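Local structure of CD180 antigen (Mus musculus, 3T6Q) at residues 527-532 against 551-556; 512-517 against 540-545; 479-484 against 500-505; 533-538 against 557-562. The protein may cooperate with MD-1 and TLR4 to mediate innate immune responses of B cells to bacterial lipopolysaccharide, leading to NF-kappa-B activation. All blocks are in the same frame, centred on the assembly; numbering follows the deposited sequence.

Contact 1. Residues 527-532 against 551-556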
loop_
_atom_site.group_PDB
_atom_site.type_symbol
_atom_site.label_atom_id
_atom_site.label_comp_id
_atom_site.label_asym_id
_atom_site.label_seq_id
_atom_site.Cartn_x
_atom_site.Cartn_y
_atom_site.Cartn_z
ATOM N N TYR A 527 -9.496 52.556 -0.347
ATOM C CA TYR A 527 -10.202 51.383 -0.872
ATOM C C TYR A 527 -11.644 51.476 -0.347
ATOM O O TYR A 527 -11.859 51.658 0.858
ATOM C CB TYR A 527 -9.540 50.095 -0.410
ATOM C CG TYR A 527 -10.370 48.861 -0.735
ATOM C CD1 TYR A 527 -10.289 48.259 -1.981
ATOM C CD2 TYR A 527 -11.234 48.305 0.228
ATOM C CE1 TYR A 527 -11.030 47.112 -2.273
ATOM C CE2 TYR A 527 -11.994 47.182 -0.055
ATOM C CZ TYR A 527 -11.880 46.587 -1.294
ATOM O OH TYR A 527 -12.646 45.490 -1.569
ATOM N N LEU A 528 -12.614 51.391 -1.262
ATOM C CA LEU A 528 -14.023 51.645 -0.928
ATOM C C LEU A 528 -14.827 50.475 -1.464
ATOM O O LEU A 528 -14.960 50.320 -2.673
ATOM C CB LEU A 528 -14.526 52.915 -1.560
ATOM C CG LEU A 528 -16.049 53.177 -1.421
ATOM C CD1 LEU A 528 -16.497 53.236 0.031
ATOM C CD2 LEU A 528 -16.409 54.481 -2.126
ATOM N N ASN A 529 -15.311 49.629 -0.566
ATOM C CA ASN A 529 -16.106 48.482 -0.992
ATOM C C ASN A 529 -17.580 48.810 -0.845
ATOM O O ASN A 529 -18.067 48.961 0.272
ATOM C CB ASN A 529 -15.747 47.242 -0.139
ATOM C CG ASN A 529 -16.349 45.966 -0.686
ATOM O OD1 ASN A 529 -17.103 45.984 -1.648
ATOM N ND2 ASN A 529 -16.023 44.837 -0.050
ATOM N N LEU A 530 -18.269 48.962 -1.985
ATOM C CA LEU A 530 -19.709 49.193 -2.016
ATOM C C LEU A 530 -20.468 47.962 -2.551
ATOM O O LEU A 530 -21.605 48.098 -3.005
ATOM C CB LEU A 530 -20.060 50.446 -2.850
ATOM C CG LEU A 530 -19.698 51.736 -2.067
ATOM C CD1 LEU A 530 -19.690 52.985 -2.939
ATOM C CD2 LEU A 530 -20.634 51.932 -0.900
ATOM N N ALA A 531 -19.855 46.774 -2.520
ATOM C CA ALA A 531 -20.487 45.595 -3.112
ATOM C C ALA A 531 -21.815 45.314 -2.432
ATOM O O ALA A 531 -21.963 45.579 -1.224
ATOM C CB ALA A 531 -19.575 44.351 -2.994
ATOM N N SER A 532 -22.786 44.775 -3.193
ATOM C CA SER A 532 -24.076 44.356 -2.636
ATOM C C SER A 532 -24.771 45.458 -1.863
ATOM O O SER A 532 -25.025 45.329 -0.675
ATOM C CB SER A 532 -23.969 43.112 -1.745
ATOM O OG SER A 532 -23.461 42.037 -2.511
ATOM N N THR A 551 -9.423 52.459 -5.278
ATOM C CA THR A 551 -10.104 51.246 -5.708
ATOM C C THR A 551 -11.531 51.290 -5.158
ATOM O O THR A 551 -11.724 51.556 -3.957
ATOM C CB THR A 551 -9.381 49.988 -5.156
ATOM O OG1 THR A 551 -8.078 49.925 -5.716
ATOM C CG2 THR A 551 -10.096 48.694 -5.557
ATOM N N ILE A 552 -12.511 51.033 -6.035
ATOM C CA ILE A 552 -13.918 50.992 -5.659
ATOM C C ILE A 552 -14.484 49.673 -6.172
ATOM O O ILE A 552 -14.209 49.282 -7.328
ATOM C CB ILE A 552 -14.675 52.153 -6.325
ATOM C CG1 ILE A 552 -14.067 53.485 -5.920
ATOM C CG2 ILE A 552 -16.163 52.146 -5.974
ATOM C CD1 ILE A 552 -13.789 54.324 -7.125
ATOM N N ASN A 553 -15.260 49.003 -5.326
ATOM C CA ASN A 553 -15.969 47.773 -5.695
ATOM C C ASN A 553 -17.477 48.040 -5.698
ATOM O O ASN A 553 -18.073 48.300 -4.648
ATOM C CB ASN A 553 -15.626 46.617 -4.734
ATOM C CG ASN A 553 -16.053 45.247 -5.268
ATOM O OD1 ASN A 553 -17.080 45.121 -5.943
ATOM N ND2 ASN A 553 -15.289 44.201 -4.921
ATOM N N LEU A 554 -18.073 47.985 -6.893
ATOM C CA LEU A 554 -19.501 48.190 -7.088
ATOM C C LEU A 554 -20.201 46.933 -7.593
ATOM O O LEU A 554 -21.326 47.003 -8.104
ATOM C CB LEU A 554 -19.694 49.339 -8.091
ATOM C CG LEU A 554 -19.472 50.728 -7.520
ATOM C CD1 LEU A 554 -19.178 51.711 -8.669
ATOM C CD2 LEU A 554 -20.704 51.123 -6.684
ATOM N N ARG A 555 -19.555 45.772 -7.463
ATOM C CA ARG A 555 -20.203 44.528 -7.884
ATOM C C ARG A 555 -21.559 44.301 -7.149
ATOM O O ARG A 555 -21.778 44.806 -6.025
ATOM C CB ARG A 555 -19.235 43.346 -7.655
ATOM C CG ARG A 555 -19.201 42.863 -6.221
ATOM C CD ARG A 555 -18.179 41.741 -6.094
ATOM N NE ARG A 555 -18.730 40.515 -6.627
ATOM C CZ ARG A 555 -18.013 39.431 -6.917
ATOM N NH1 ARG A 555 -16.712 39.415 -6.700
ATOM N NH2 ARG A 555 -18.608 38.356 -7.403
ATOM N N GLN A 556 -22.477 43.582 -7.820
ATOM C CA GLN A 556 -23.749 43.182 -7.236
ATOM C C GLN A 556 -24.563 44.391 -6.750
ATOM O O GLN A 556 -25.174 44.363 -5.682
ATOM C CB GLN A 556 -23.519 42.132 -6.139
ATOM C CG GLN A 556 -23.139 40.766 -6.732
ATOM C CD GLN A 556 -22.786 39.720 -5.688
ATOM O OE1 GLN A 556 -21.617 39.533 -5.353
ATOM N NE2 GLN A 556 -23.792 39.030 -5.176
#
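The Tyr527 ring meets Thr551 at its edge, where the methyl CG2 lies near the ring plane, 3.6 Å from CD1. CG is anti to the backbone N (chi1 170°), so the ring stands out from the strand and leans along it, with its CD1 edge toward Thr551; the ring of His504, in the preceding strand, meets it with the planes about 30° apart. Next along, the amides of Asn529 and Asn553 run side by side and point the same way, their planes 24° apart. Their nearest approach is Asn529 OD1 to Asn553 CB, at 3.5 Å. Each OD1 accepts from the backbone N two residues further on, Ala531 N or Arg555 N, in an Asx turn. Glu580 accepts from both Tyr527 OH and Asn553 ND2, and the latter also reaches Asp581.

Strands 527-529 and 551-553 are parallel neighbours on the concave surface of a leucine-rich-repeat solenoid. The register is held by Leu528 N to Thr551 O (2.8 Å) and Asn553 N to Leu528 O (3.0 Å). Beyond the strands the pairing persists: Leu530 N donates to Asn553 O, and Ser532 N bonds to Arg555 O.

On the opposite face the consensus aliphatic positions turn into the solenoid interior. Leu530 CB touches Leu554 CD2 at 3.9 Å, while Ile552 and Leu554 also pack on Trp571 and Phe568 of helix 566-574, respectively. Ala531 CB rests on Arg555 CG at 3.6 Å, in the aliphatic part of a side chain whose guanidinium is salt-bridged to Asp581 and Asp584.

Contact 2. Residues 512-517 against 540-545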
loop_
_atom_site.group_PDB
_atom_site.type_symbol
_atom_site.label_atom_id
_atom_site.label_comp_id
_atom_site.label_asym_id
_atom_site.label_seq_id
_atom_site.Cartn_x
_atom_site.Cartn_y
_atom_site.Cartn_z
ATOM N N LEU A 512 -27.372 50.674 0.798
ATOM C CA LEU A 512 -27.022 52.058 0.495
ATOM C C LEU A 512 -27.322 52.417 -0.959
ATOM O O LEU A 512 -27.211 51.559 -1.871
ATOM C CB LEU A 512 -25.545 52.276 0.790
ATOM C CG LEU A 512 -25.158 52.086 2.258
ATOM C CD1 LEU A 512 -23.622 52.125 2.357
ATOM C CD2 LEU A 512 -25.823 53.182 3.105
ATOM N N THR A 513 -27.741 53.673 -1.143
ATOM C CA THR A 513 -27.955 54.258 -2.468
ATOM C C THR A 513 -26.817 55.245 -2.718
ATOM O O THR A 513 -25.993 55.462 -1.850
ATOM C CB THR A 513 -29.359 54.893 -2.626
ATOM O OG1 THR A 513 -29.586 55.861 -1.575
ATOM C CG2 THR A 513 -30.447 53.790 -2.627
ATOM N N SER A 514 -26.746 55.830 -3.906
ATOM C CA SER A 514 -25.504 56.497 -4.312
ATOM C C SER A 514 -25.115 57.691 -3.433
ATOM O O SER A 514 -23.921 58.010 -3.324
ATOM C CB SER A 514 -25.605 56.945 -5.776
ATOM O OG SER A 514 -26.578 57.967 -5.840
ATOM N N SER A 515 -26.082 58.370 -2.805
ATOM C CA SER A 515 -25.707 59.556 -1.992
ATOM C C SER A 515 -24.811 59.211 -0.765
ATOM O O SER A 515 -24.137 60.089 -0.243
ATOM C CB SER A 515 -26.922 60.396 -1.591
ATOM O OG SER A 515 -27.741 59.707 -0.654
ATOM N N SER A 516 -24.783 57.941 -0.341
ATOM C CA SER A 516 -23.798 57.477 0.654
ATOM C C SER A 516 -22.338 57.841 0.312
ATOM O O SER A 516 -21.522 58.045 1.211
ATOM C CB SER A 516 -23.910 55.953 0.832
ATOM O OG SER A 516 -23.486 55.240 -0.346
ATOM N N ILE A 517 -22.022 57.931 -0.983
ATOM C CA ILE A 517 -20.685 58.291 -1.485
ATOM C C ILE A 517 -20.235 59.678 -0.957
ATOM O O ILE A 517 -19.035 59.900 -0.723
ATOM C CB ILE A 517 -20.644 58.175 -3.041
ATOM C CG1 ILE A 517 -20.796 56.694 -3.441
ATOM C CG2 ILE A 517 -19.379 58.856 -3.622
ATOM C CD1 ILE A 517 -21.141 56.412 -4.898
ATOM N N PRO A 540 -23.522 62.994 -11.639
ATOM C CA PRO A 540 -22.207 63.568 -11.926
ATOM C C PRO A 540 -21.525 64.174 -10.722
ATOM O O PRO A 540 -20.316 64.033 -10.616
ATOM C CB PRO A 540 -22.489 64.674 -12.982
ATOM C CG PRO A 540 -23.910 64.497 -13.411
ATOM C CD PRO A 540 -24.523 63.335 -12.686
ATOM N N SER A 541 -22.262 64.836 -9.822
ATOM C CA SER A 541 -21.607 65.535 -8.692
ATOM C C SER A 541 -20.890 64.564 -7.707
ATOM O O SER A 541 -20.103 64.991 -6.859
ATOM C CB SER A 541 -22.608 66.410 -7.933
ATOM O OG SER A 541 -23.645 65.599 -7.388
ATOM N N LEU A 542 -21.192 63.274 -7.800
ATOM C CA LEU A 542 -20.494 62.259 -6.998
ATOM C C LEU A 542 -19.231 61.689 -7.681
ATOM O O LEU A 542 -18.399 61.046 -7.036
ATOM C CB LEU A 542 -21.447 61.104 -6.649
ATOM C CG LEU A 542 -22.734 61.487 -5.937
ATOM C CD1 LEU A 542 -23.630 60.267 -5.917
ATOM C CD2 LEU A 542 -22.414 61.984 -4.538
ATOM N N LEU A 543 -19.090 61.917 -8.981
ATOM C CA LEU A 543 -17.993 61.307 -9.733
ATOM C C LEU A 543 -16.614 61.836 -9.306
ATOM O O LEU A 543 -15.650 61.062 -9.281
ATOM C CB LEU A 543 -18.206 61.445 -11.248
ATOM C CG LEU A 543 -19.499 60.770 -11.736
ATOM C CD1 LEU A 543 -19.697 61.102 -13.235
ATOM C CD2 LEU A 543 -19.412 59.262 -11.515
ATOM N N PRO A 544 -16.520 63.134 -8.951
ATOM C CA PRO A 544 -15.194 63.553 -8.487
ATOM C C PRO A 544 -14.785 62.824 -7.204
ATOM O O PRO A 544 -13.580 62.618 -6.967
ATOM C CB PRO A 544 -15.353 65.057 -8.254
ATOM C CG PRO A 544 -16.510 65.463 -9.107
ATOM C CD PRO A 544 -17.441 64.278 -9.090
ATOM N N ILE A 545 -15.766 62.437 -6.389
ATOM C CA ILE A 545 -15.452 61.733 -5.142
ATOM C C ILE A 545 -14.863 60.365 -5.478
ATOM O O ILE A 545 -13.842 59.980 -4.914
ATOM C CB ILE A 545 -16.660 61.619 -4.189
ATOM C CG1 ILE A 545 -17.093 63.034 -3.764
ATOM C CG2 ILE A 545 -16.306 60.727 -2.972
ATOM C CD1 ILE A 545 -18.472 63.118 -3.152
#
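Leu542 extends one methyl toward the first turn of the 3-10 segment 514-517, and CD1 comes to rest on Ser514. It lies 3.4 Å from the carbonyl oxygen Ser514 O and 3.7 Å from Ser514 OG, a carbon-on-oxygen contact of van der Waals kind. That carbonyl is already used within its own turn, accepting from Ile517 N, and Ser514 OG makes a weak bond to Ile537 O.

Apolar packing supplies the second part. Ile517 and Ile545 slant across each other with their gamma methyls leading, CG2 to CG2 at 3.7 Å. In both residues CG2 lies anti to the backbone N, which sends the branch methyl toward the partner; Ile545 CG2 also covers the carbonyl Ile517 O at 3.6 Å. Ile517 CG2 stays farther from Leu542 CB, at 4.3 Å, and thus faces both Ile545 and, more distantly, Leu542.

Within the segments, Thr513 O takes Ser516 N and Ser516 OG from opposite faces of its plane, fixing the turn that presents Ser514 and Ile517, while Leu543 N bonds to Pro540 O.

The contact joins the convex-side turns of repeats 18 and 19. The Ser514 carbonyl, bonded to Ile517 N, needs nothing from the Leu542 methyl that covers it, and the two repeats associate here by shape and burial, without directional bonds between the segments.

Contact 3. Residues 479-484 against 500-505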
loop_
_atom_site.group_PDB
_atom_site.type_symbol
_atom_site.label_atom_id
_atom_site.label_comp_id
_atom_site.label_asym_id
_atom_site.label_seq_id
_atom_site.Cartn_x
_atom_site.Cartn_y
_atom_site.Cartn_z
ATOM N N GLU A 479 -7.898 53.975 10.301
ATOM C CA GLU A 479 -7.565 53.694 8.914
ATOM C C GLU A 479 -8.501 52.720 8.259
ATOM O O GLU A 479 -8.823 52.880 7.076
ATOM C CB GLU A 479 -6.129 53.168 8.778
ATOM C CG GLU A 479 -5.107 54.286 8.969
ATOM C CD GLU A 479 -3.685 53.768 8.946
ATOM O OE1 GLU A 479 -3.363 52.851 8.158
ATOM O OE2 GLU A 479 -2.889 54.286 9.743
ATOM N N ILE A 480 -8.916 51.704 9.017
ATOM C CA ILE A 480 -9.716 50.605 8.460
ATOM C C ILE A 480 -11.029 50.560 9.252
ATOM O O ILE A 480 -11.019 50.502 10.489
ATOM C CB ILE A 480 -8.984 49.241 8.602
ATOM C CG1 ILE A 480 -7.667 49.252 7.842
ATOM C CG2 ILE A 480 -9.887 48.087 8.146
ATOM C CD1 ILE A 480 -6.718 48.120 8.220
ATOM N N LEU A 481 -12.139 50.641 8.524
ATOM C CA LEU A 481 -13.479 50.652 9.081
ATOM C C LEU A 481 -14.316 49.648 8.297
ATOM O O LEU A 481 -14.446 49.750 7.050
ATOM C CB LEU A 481 -14.095 52.061 9.009
ATOM C CG LEU A 481 -15.548 52.282 9.469
ATOM C CD1 LEU A 481 -15.704 51.827 10.944
ATOM C CD2 LEU A 481 -15.905 53.774 9.290
ATOM N N VAL A 482 -14.866 48.666 9.016
ATOM C CA VAL A 482 -15.694 47.605 8.379
ATOM C C VAL A 482 -17.102 47.809 8.942
ATOM O O VAL A 482 -17.335 47.683 10.158
ATOM C CB VAL A 482 -15.212 46.170 8.725
ATOM C CG1 VAL A 482 -16.102 45.109 8.053
ATOM C CG2 VAL A 482 -13.766 45.991 8.324
ATOM N N LEU A 483 -18.024 48.168 8.045
ATOM C CA LEU A 483 -19.414 48.388 8.382
ATOM C C LEU A 483 -20.315 47.561 7.507
ATOM O O LEU A 483 -21.443 47.962 7.214
ATOM C CB LEU A 483 -19.768 49.883 8.228
ATOM C CG LEU A 483 -19.218 50.836 9.299
ATOM C CD1 LEU A 483 -19.497 52.280 8.891
ATOM C CD2 LEU A 483 -19.851 50.583 10.661
ATOM N N SER A 484 -19.836 46.395 7.109
ATOM C CA SER A 484 -20.618 45.555 6.227
ATOM C C SER A 484 -21.724 44.829 7.028
ATOM O O SER A 484 -21.587 44.695 8.237
ATOM C CB SER A 484 -19.701 44.586 5.491
ATOM O OG SER A 484 -18.899 43.872 6.435
ATOM N N LYS A 500 -10.109 61.518 9.212
ATOM C CA LYS A 500 -9.343 61.982 8.069
ATOM C C LYS A 500 -8.255 61.023 7.603
ATOM O O LYS A 500 -7.687 61.223 6.519
ATOM C CB LYS A 500 -8.825 63.426 8.320
ATOM C CG LYS A 500 -9.974 64.370 8.750
ATOM C CD LYS A 500 -9.642 65.859 8.836
ATOM C CE LYS A 500 -10.867 66.732 9.154
ATOM N NZ LYS A 500 -12.023 66.604 8.191
ATOM N N MET A 501 -7.967 59.978 8.382
ATOM C CA MET A 501 -6.911 59.036 7.985
ATOM C C MET A 501 -7.455 57.733 7.406
ATOM O O MET A 501 -6.692 56.808 7.164
ATOM C CB MET A 501 -5.989 58.707 9.168
ATOM C CG MET A 501 -5.633 59.901 10.030
ATOM S SD MET A 501 -4.196 59.515 11.043
ATOM C CE MET A 501 -4.241 60.902 12.196
ATOM N N MET A 502 -8.768 57.654 7.184
ATOM C CA MET A 502 -9.349 56.406 6.642
ATOM C C MET A 502 -8.829 56.122 5.265
ATOM O O MET A 502 -8.775 57.005 4.413
ATOM C CB MET A 502 -10.871 56.380 6.689
ATOM C CG MET A 502 -11.421 56.250 8.091
ATOM S SD MET A 502 -13.148 55.707 8.053
ATOM C CE MET A 502 -13.988 57.029 7.138
ATOM N N ASN A 503 -8.402 54.890 5.050
ATOM C CA ASN A 503 -7.980 54.471 3.714
ATOM C C ASN A 503 -8.596 53.132 3.264
ATOM O O ASN A 503 -8.321 52.682 2.174
ATOM C CB ASN A 503 -6.420 54.478 3.588
ATOM C CG ASN A 503 -5.729 53.556 4.606
ATOM O OD1 ASN A 503 -4.684 53.906 5.216
ATOM N ND2 ASN A 503 -6.270 52.393 4.784
ATOM N N HIS A 504 -9.425 52.505 4.109
ATOM C CA HIS A 504 -10.096 51.261 3.716
ATOM C C HIS A 504 -11.464 51.251 4.370
ATOM O O HIS A 504 -11.585 51.154 5.609
ATOM C CB HIS A 504 -9.224 50.059 4.134
ATOM C CG HIS A 504 -9.850 48.702 3.892
ATOM N ND1 HIS A 504 -9.300 47.796 3.073
ATOM C CD2 HIS A 504 -11.018 48.108 4.403
ATOM C CE1 HIS A 504 -10.062 46.682 3.037
ATOM N NE2 HIS A 504 -11.107 46.868 3.855
ATOM N N VAL A 505 -12.508 51.384 3.543
ATOM C CA VAL A 505 -13.873 51.532 4.062
ATOM C C VAL A 505 -14.710 50.482 3.404
ATOM O O VAL A 505 -14.883 50.504 2.177
ATOM C CB VAL A 505 -14.434 52.942 3.803
ATOM C CG1 VAL A 505 -15.817 53.065 4.453
ATOM C CG2 VAL A 505 -13.446 53.983 4.398
#
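Leu481 and Met502 cross at a slant, the leucine methyl CD2 touching the methionine sulfur SD at 3.6 Å. Met502 is bent at its last torsion (chi3 -61°), and its SD also lies 3.9 Å from Leu481 CB, covering the base of that side chain as well as its tip. Leu481 and Val505 share the buried face of the strands, and Met502, just before strand 504-506, is buried beside Leu481.

On the other face, that of Ile480 and His504, the approach is again a slanting one. Ile480 CG2 comes to 3.9 Å from His504 CD2, meeting the ring obliquely, while Ile480 CG1 lies near the histidine CB. At the more open end Glu479 lays its aliphatic part across the incoming chain, with CG 3.5 Å from Met501 O.

The backbones are joined at the same place. Glu479 O accepts two successive amides: Asn503 N in the carbonyl plane on a lone pair (2.9 Å), and His504 N. Leu481 N then donates to His504 O at 3.0 Å, and the parallel pairing of consecutive leucine-rich repeats begins.

Strand 453-455 flanks 480-482 on its other side, where Ile480 packs on His453 and Val482 on Asn455. Strand 504-506 is followed in the same order by 527-529, and in the interior Met502 also rests on Phe496, from the loop that connects the two strands of the contact.

Contact 4. Residues 533-538 against 557-562; sequences NHISII and NPLDCT
Asn557 drives its side-chain oxygen into the turn 533-535, and this is the tight, buried half of the contact. OD1 accepts from Ile535 N at 3.0 Å and, weakly, from Asn533 N; the second bond is bent to 127°. The amide's other end, ND2, donates to Leu530 O and Leu554 O. The buried amide is thus held at both ends, as expected for the consensus asparagine of a leucine-rich repeat; Asn533, its counterpart one repeat earlier, likewise binds Leu512 N through OD1.

Pro558 closes over the same turn, its CD 3.3 Å from Ile535 O. On the interior side Ile535 and Leu559 lie side by side and point the same way into the core, CG2 to CD2 at 4.2 Å.

At the partly exposed end the backbones are still close, but the side chains that meet there are less enclosed. Ser536 CB lies against Pro558 O at 3.2 Å, and Asp560 N donates to Ser536 O (2.9 Å). Ile537 runs beside Asp560, both partly open to solvent, with CG1 3.6 Å from the aspartate CB. The Asp560 carboxylate serves its own segment: OD1 accepts from Thr562 N in an Asx turn.

The segment 557-562 leads from the last repeat turn into the C-terminal cap of the solenoid. A short, weakly bonded strand about 559-560 pairs in parallel with 587-589, Cys561 is disulfide-bonded to Cys587, and helix 566-574 packs on Ile538 and Cys561.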
loop_
_atom_site.group_PDB
_atom_site.type_symbol
_atom_site.label_atom_id
_atom_site.label_comp_id
_atom_site.label_asym_id
_atom_site.label_seq_id
_atom_site.Cartn_x
_atom_site.Cartn_y
_atom_site.Cartn_z
ATOM N N ASN A 533 -25.041 46.551 -2.542
ATOM C CA ASN A 533 -25.870 47.601 -1.982
ATOM C C ASN A 533 -27.014 47.866 -2.955
ATOM O O ASN A 533 -27.315 47.001 -3.760
ATOM C CB ASN A 533 -24.998 48.831 -1.759
ATOM C CG ASN A 533 -24.374 48.786 -0.384
ATOM O OD1 ASN A 533 -25.095 48.856 0.598
ATOM N ND2 ASN A 533 -23.049 48.548 -0.308
ATOM N N HIS A 534 -27.594 49.061 -2.916
ATOM C CA HIS A 534 -28.720 49.397 -3.810
ATOM C C HIS A 534 -28.330 50.549 -4.688
ATOM O O HIS A 534 -29.179 51.401 -5.029
ATOM C CB HIS A 534 -29.933 49.856 -2.998
ATOM C CG HIS A 534 -30.728 48.742 -2.325
ATOM N ND1 HIS A 534 -30.250 47.496 -2.130
ATOM C CD2 HIS A 534 -31.995 48.764 -1.754
ATOM C CE1 HIS A 534 -31.169 46.747 -1.481
ATOM N NE2 HIS A 534 -32.237 47.528 -1.244
ATOM N N ILE A 535 -27.066 50.621 -5.078
ATOM C CA ILE A 535 -26.642 51.720 -5.940
ATOM C C ILE A 535 -27.129 51.501 -7.389
ATOM O O ILE A 535 -26.864 50.459 -7.979
ATOM C CB ILE A 535 -25.125 51.926 -5.848
ATOM C CG1 ILE A 535 -24.772 52.429 -4.422
ATOM C CG2 ILE A 535 -24.661 52.916 -6.899
ATOM C CD1 ILE A 535 -23.297 52.323 -4.074
ATOM N N SER A 536 -27.874 52.465 -7.939
ATOM C CA SER A 536 -28.370 52.335 -9.325
ATOM C C SER A 536 -27.821 53.427 -10.211
ATOM O O SER A 536 -27.074 53.174 -11.154
ATOM C CB SER A 536 -29.912 52.292 -9.380
ATOM O OG SER A 536 -30.478 53.386 -8.637
ATOM N N ILE A 537 -28.207 54.657 -9.884
ATOM C CA ILE A 537 -27.750 55.846 -10.579
ATOM C C ILE A 537 -26.750 56.592 -9.694
ATOM O O ILE A 537 -27.027 56.770 -8.520
ATOM C CB ILE A 537 -28.973 56.792 -10.879
ATOM C CG1 ILE A 537 -29.870 56.085 -11.895
ATOM C CG2 ILE A 537 -28.490 58.157 -11.401
ATOM C CD1 ILE A 537 -30.977 56.944 -12.489
ATOM N N ILE A 538 -25.614 57.026 -10.283
ATOM C CA ILE A 538 -24.599 57.834 -9.598
ATOM C C ILE A 538 -24.470 59.146 -10.368
ATOM O O ILE A 538 -23.866 59.193 -11.428
ATOM C CB ILE A 538 -23.241 57.080 -9.532
ATOM C CG1 ILE A 538 -23.445 55.753 -8.790
ATOM C CG2 ILE A 538 -22.131 57.908 -8.845
ATOM C CD1 ILE A 538 -22.250 54.822 -8.945
ATOM N N ASN A 557 -24.502 45.472 -7.527
ATOM C CA ASN A 557 -25.477 46.565 -7.362
ATOM C C ASN A 557 -26.480 46.623 -8.521
ATOM O O ASN A 557 -26.139 46.233 -9.644
ATOM C CB ASN A 557 -24.749 47.895 -7.203
ATOM C CG ASN A 557 -24.244 48.081 -5.798
ATOM O OD1 ASN A 557 -24.981 48.528 -4.930
ATOM N ND2 ASN A 557 -22.987 47.687 -5.552
ATOM N N PRO A 558 -27.707 47.122 -8.269
ATOM C CA PRO A 558 -28.746 47.219 -9.344
ATOM C C PRO A 558 -28.468 48.386 -10.300
ATOM O O PRO A 558 -29.256 49.332 -10.424
ATOM C CB PRO A 558 -30.020 47.438 -8.555
ATOM C CG PRO A 558 -29.553 48.235 -7.350
ATOM C CD PRO A 558 -28.222 47.612 -6.976
ATOM N N LEU A 559 -27.342 48.320 -10.973
ATOM C CA LEU A 559 -26.818 49.466 -11.691
ATOM C C LEU A 559 -27.656 49.829 -12.904
ATOM O O LEU A 559 -28.128 48.955 -13.639
ATOM C CB LEU A 559 -25.360 49.238 -12.082
ATOM C CG LEU A 559 -24.400 49.378 -10.884
ATOM C CD1 LEU A 559 -23.049 48.717 -11.170
ATOM C CD2 LEU A 559 -24.208 50.847 -10.474
ATOM N N ASP A 560 -27.788 51.142 -13.106
ATOM C CA ASP A 560 -28.591 51.710 -14.178
ATOM C C ASP A 560 -27.741 51.928 -15.439
ATOM O O ASP A 560 -26.734 52.654 -15.409
ATOM C CB ASP A 560 -29.229 53.024 -13.660
ATOM C CG ASP A 560 -30.166 53.681 -14.667
ATOM O OD1 ASP A 560 -29.678 54.168 -15.714
ATOM O OD2 ASP A 560 -31.382 53.740 -14.381
ATOM N N CYS A 561 -28.143 51.272 -16.533
ATOM C CA CYS A 561 -27.489 51.449 -17.837
ATOM C C CYS A 561 -28.412 52.127 -18.877
ATOM O O CYS A 561 -28.538 51.667 -20.018
ATOM C CB CYS A 561 -26.939 50.121 -18.378
ATOM S SG CYS A 561 -25.701 49.386 -17.266
ATOM N N THR A 562 -29.001 53.249 -18.466
ATOM C CA THR A 562 -29.824 54.093 -19.309
ATOM C C THR A 562 -29.125 55.435 -19.444
ATOM O O THR A 562 -28.116 55.663 -18.784
ATOM C CB THR A 562 -31.212 54.307 -18.663
ATOM O OG1 THR A 562 -31.075 55.186 -17.544
ATOM C CG2 THR A 562 -31.821 52.988 -18.215
#

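Overall arrangement
The four contacts follow the last repeats of the solenoid into its C-terminal cap. Contact 3 precedes contact 1 along the concave strands, their centres 13 Å apart, and the strands 504-506 and 527-529 join them, Tyr527 O meeting Val505 N at 2.8 Å. Contact 4 continues both segments of contact 1, its centre 12 Å away. Contact 2 lies on the convex side, 11 Å between centres from contact 4; Leu512 O takes His534 N at 2.7 Å. Leu530 CD1 packs on Ile517 CG1 (3.9 Å), linking contacts 1 and 2 through the interior. A bound N-acetylglucosamine is about 6 Å from the Ile480 side chain of contact 3, and one is about 13 Å from that of Tyr527 in contact 1.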